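Local atomic coordinates of Nab2 (Chaetomium thermophilum, PDB entry 4LJ0), a protein that binds polyadenosine RNA through tandem CCCH zinc fingers, of which this fragment holds three. Residues 21-26 and 38-42. Sequence-based numbering, arbitrary orientation.
Sequences PTMPPC and KFTHL. With ZN (zinc ion), chain G; nucleotides of chain E.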
ATOM      1  N   PRO A  21       2.435   0.790 -13.773  1.00 53.11           N
ATOM      2  CA  PRO A  21       2.426  -0.394 -14.642  1.00 54.35           C
ATOM      3  C   PRO A  21       2.252  -0.009 -16.104  1.00 55.08           C
ATOM      4  O   PRO A  21       1.579   0.978 -16.403  1.00 58.56           O
ATOM      5  CB  PRO A  21       1.205  -1.178 -14.152  1.00 47.26           C
ATOM      6  CG  PRO A  21       1.060  -0.788 -12.730  1.00 55.71           C
ATOM      7  CD  PRO A  21       1.501   0.647 -12.641  1.00 49.98           C
ATOM      8  N   THR A  22       2.854  -0.777 -17.003  1.00 54.86           N
ATOM      9  CA  THR A  22       2.773  -0.482 -18.427  1.00 52.21           C
ATOM     10  C   THR A  22       1.348  -0.659 -18.937  1.00 51.00           C
ATOM     11  O   THR A  22       0.811   0.212 -19.619  1.00 54.32           O
ATOM     12  CB  THR A  22       3.711  -1.394 -19.240  1.00 58.77           C
ATOM     13  OG1 THR A  22       5.021  -1.377 -18.661  1.00 63.39           O
ATOM     14  CG2 THR A  22       3.791  -0.932 -20.691  1.00 59.82           C
ATOM     15  N   MET A  23       0.735  -1.790 -18.600  1.00 48.85           N
ATOM     16  CA  MET A  23      -0.591  -2.122 -19.108  1.00 47.06           C
ATOM     17  C   MET A  23      -1.693  -1.434 -18.315  1.00 46.33           C
ATOM     18  O   MET A  23      -1.625  -1.380 -17.087  1.00 45.45           O
ATOM     19  CB  MET A  23      -0.804  -3.633 -19.060  1.00 43.77           C
ATOM     20  CG  MET A  23       0.132  -4.393 -19.971  1.00 46.20           C
ATOM     21  SD  MET A  23      -0.138  -3.937 -21.691  1.00 51.23           S
ATOM     22  CE  MET A  23      -1.683  -4.780 -22.011  1.00 48.87           C
ATOM     23  N   PRO A  24      -2.723  -0.922 -19.010  1.00 43.87           N
ATOM     24  CA  PRO A  24      -3.821  -0.282 -18.279  1.00 44.81           C
ATOM     25  C   PRO A  24      -4.498  -1.282 -17.350  1.00 45.22           C
ATOM     26  O   PRO A  24      -4.363  -2.486 -17.557  1.00 44.26           O
ATOM     27  CB  PRO A  24      -4.800   0.142 -19.384  1.00 43.54           C
ATOM     28  CG  PRO A  24      -4.082  -0.040 -20.674  1.00 47.06           C
ATOM     29  CD  PRO A  24      -3.023  -1.059 -20.447  1.00 45.46           C
ATOM     30  N   PRO A  25      -5.223  -0.792 -16.339  1.00 49.36           N
ATOM     31  CA  PRO A  25      -5.916  -1.695 -15.415  1.00 47.28           C
ATOM     32  C   PRO A  25      -7.048  -2.433 -16.119  1.00 43.41           C
ATOM     33  O   PRO A  25      -7.685  -1.859 -16.999  1.00 40.63           O
ATOM     34  CB  PRO A  25      -6.466  -0.744 -14.350  1.00 47.17           C
ATOM     35  CG  PRO A  25      -6.633   0.555 -15.059  1.00 51.67           C
ATOM     36  CD  PRO A  25      -5.512   0.624 -16.053  1.00 49.96           C
ATOM     37  N   CYS A  26      -7.290  -3.688 -15.753  1.00 38.58           N
ATOM     38  CA  CYS A  26      -8.376  -4.448 -16.360  1.00 35.63           C
ATOM     39  C   CYS A  26      -9.722  -3.973 -15.833  1.00 35.91           C
ATOM     40  O   CYS A  26      -9.945  -3.957 -14.622  1.00 35.99           O
ATOM     41  CB  CYS A  26      -8.221  -5.943 -16.079  1.00 32.52           C
ATOM     42  SG  CYS A  26      -9.482  -6.933 -16.909  1.00 37.53           S
ATOM     43  N   LYS A  38      -4.204  -9.801 -20.423  1.00 41.99           N
ATOM     44  CA  LYS A  38      -2.914  -9.327 -19.923  1.00 41.90           C
ATOM     45  C   LYS A  38      -2.978  -7.870 -19.478  1.00 41.72           C
ATOM     46  O   LYS A  38      -1.948  -7.212 -19.336  1.00 39.80           O
ATOM     47  CB  LYS A  38      -1.838  -9.467 -21.001  1.00 48.07           C
ATOM     48  CG  LYS A  38      -1.615 -10.885 -21.487  1.00 52.57           C
ATOM     49  CD  LYS A  38      -1.025 -11.764 -20.406  1.00 65.73           C
ATOM     50  CE  LYS A  38      -0.644 -13.131 -20.954  1.00 74.78           C
ATOM     51  NZ  LYS A  38       0.109 -13.945 -19.957  1.00 84.65           N
ATOM     52  N   PHE A  39      -4.181  -7.350 -19.277  1.00 42.63           N
ATOM     53  CA  PHE A  39      -4.313  -6.041 -18.664  1.00 37.14           C
ATOM     54  C   PHE A  39      -3.847  -6.185 -17.222  1.00 40.04           C
ATOM     55  O   PHE A  39      -3.754  -7.300 -16.715  1.00 36.91           O
ATOM     56  CB  PHE A  39      -5.756  -5.550 -18.737  1.00 44.25           C
ATOM     57  CG  PHE A  39      -6.179  -5.127 -20.118  1.00 40.21           C
ATOM     58  CD1 PHE A  39      -5.776  -3.907 -20.635  1.00 42.97           C
ATOM     59  CD2 PHE A  39      -6.981  -5.944 -20.893  1.00 43.21           C
ATOM     60  CE1 PHE A  39      -6.167  -3.510 -21.904  1.00 50.97           C
ATOM     61  CE2 PHE A  39      -7.376  -5.552 -22.163  1.00 50.84           C
ATOM     62  CZ  PHE A  39      -6.967  -4.336 -22.669  1.00 51.72           C
ATOM     63  N   THR A  40      -3.530  -5.078 -16.563  1.00 36.29           N
ATOM     64  CA  THR A  40      -3.069  -5.149 -15.185  1.00 37.90           C
ATOM     65  C   THR A  40      -4.239  -5.473 -14.272  1.00 43.13           C
ATOM     66  O   THR A  40      -5.231  -4.744 -14.239  1.00 39.41           O
ATOM     67  CB  THR A  40      -2.422  -3.836 -14.730  1.00 42.22           C
ATOM     68  OG1 THR A  40      -1.378  -3.483 -15.643  1.00 42.56           O
ATOM     69  CG2 THR A  40      -1.834  -3.978 -13.324  1.00 44.88           C
ATOM     70  N   HIS A  41      -4.119  -6.571 -13.536  1.00 35.69           N
ATOM     71  CA  HIS A  41      -5.151  -6.960 -12.587  1.00 38.67           C
ATOM     72  C   HIS A  41      -4.753  -6.539 -11.182  1.00 38.89           C
ATOM     73  O   HIS A  41      -3.761  -7.014 -10.647  1.00 35.86           O
ATOM     74  CB  HIS A  41      -5.395  -8.461 -12.679  1.00 36.13           C
ATOM     75  CG  HIS A  41      -5.888  -8.893 -14.023  1.00 37.94           C
ATOM     76  ND1 HIS A  41      -5.061  -9.434 -14.982  1.00 37.45           N
ATOM     77  CD2 HIS A  41      -7.118  -8.823 -14.584  1.00 31.84           C
ATOM     78  CE1 HIS A  41      -5.765  -9.702 -16.067  1.00 40.54           C
ATOM     79  NE2 HIS A  41      -7.017  -9.343 -15.851  1.00 37.25           N
ATOM     80  N   LEU A  42      -5.517  -5.624 -10.591  1.00 38.09           N
ATOM     81  CA  LEU A  42      -5.183  -5.120  -9.262  1.00 42.22           C
ATOM     82  C   LEU A  42      -5.331  -6.204  -8.204  1.00 44.54           C
ATOM     83  O   LEU A  42      -6.131  -7.133  -8.350  1.00 39.02           O
ATOM     84  CB  LEU A  42      -6.067  -3.930  -8.884  1.00 41.93           C
ATOM     85  CG  LEU A  42      -6.152  -2.748  -9.852  1.00 48.83           C
ATOM     86  CD1 LEU A  42      -6.662  -1.518  -9.106  1.00 49.61           C
ATOM     87  CD2 LEU A  42      -4.835  -2.459 -10.525  1.00 55.21           C
TER
HETATM   88 ZN    ZN G 502      -8.587  -9.026 -17.189  1.00 35.91          ZN
ATOM     89  P     A E   2      -8.406   3.960 -23.643  1.00132.12           P
ATOM     90  OP1   A E   2      -9.087   4.476 -24.858  1.00133.64           O
ATOM     91  OP2   A E   2      -7.776   4.916 -22.696  1.00134.56           O
ATOM     92  O5'   A E   2      -9.451   3.067 -22.839  1.00100.23           O
ATOM     93  C5'   A E   2      -9.087   1.776 -22.360  1.00107.10           C
ATOM     94  C4'   A E   2      -9.239   0.725 -23.429  1.00111.14           C
ATOM     95  O4'   A E   2      -8.867  -0.567 -22.874  1.00112.00           O
ATOM     96  C3'   A E   2     -10.654   0.561 -23.980  1.00107.75           C
ATOM     97  O3'   A E   2     -10.602   0.212 -25.363  1.00106.84           O
ATOM     98  C2'   A E   2     -11.199  -0.608 -23.167  1.00109.22           C
ATOM     99  O2'   A E   2     -12.247  -1.319 -23.791  1.00110.05           O
ATOM    100  C1'   A E   2      -9.949  -1.469 -22.999  1.00108.49           C
ATOM    101  N9    A E   2      -9.971  -2.338 -21.820  1.00 94.60           N
ATOM    102  C8    A E   2      -9.599  -2.054 -20.527  1.00 80.37           C
ATOM    103  N7    A E   2      -9.737  -3.070 -19.708  1.00 72.00           N
ATOM    104  C5    A E   2     -10.226  -4.088 -20.518  1.00 85.99           C
ATOM    105  C6    A E   2     -10.585  -5.425 -20.267  1.00 93.37           C
ATOM    106  N6    A E   2     -10.506  -6.004 -19.067  1.00 95.73           N
ATOM    107  N1    A E   2     -11.037  -6.164 -21.305  1.00101.93           N
ATOM    108  C2    A E   2     -11.121  -5.593 -22.513  1.00103.01           C
ATOM    109  N3    A E   2     -10.814  -4.351 -22.874  1.00 99.63           N
ATOM    110  C4    A E   2     -10.365  -3.648 -21.821  1.00 94.10           C
TER
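T40 is gripped from both ends by the 21-26 segment. Its backbone N donates to P24 O (2.9 Å) and its carbonyl O accepts from C26 N (2.8 Å), a two-bond bridge that sets T40 beside P25. A third hydrogen bond comes from the side chain: with its hydroxyl beside the backbone N (chi1 -55°), T40 OG1 reaches M23 O at 2.6 Å, approaching from above the carbonyl plane.

Metal coordination closes the finger. C26 turns SG away from its backbone N (chi1 -176°), toward the zinc ion, which it binds at 2.3 Å, and H41 NE2 does so at 2.1 Å; C32 and C37 complete the site. The two ligands also touch each other, C26 CB lying 3.4 Å from H41 CD2.

Packing centres on F39. Its CB packs on C26 CB, P24 O lies at the ring edge in plane, and P24 CD meets CD1. One ring face carries the adenine of A2 of chain E in an offset stack, F39 CE2 lying 3.6 Å from C4 of A2 of chain E. An alanine in place of F39 would probably leave that adenine without its stacking surface and P24 CD without its aromatic neighbour. M23 bends its chain alongside the K38 carbonyl, while W8 from the preceding finger packs on P21, T40 and L42.

The first cysteine and last histidine of a CCCH zinc finger are thus drawn together round one zinc ion, and F39, two residues before the zinc-binding histidine, offers a face to an adenine, consistent with a role in binding polyadenosine RNA.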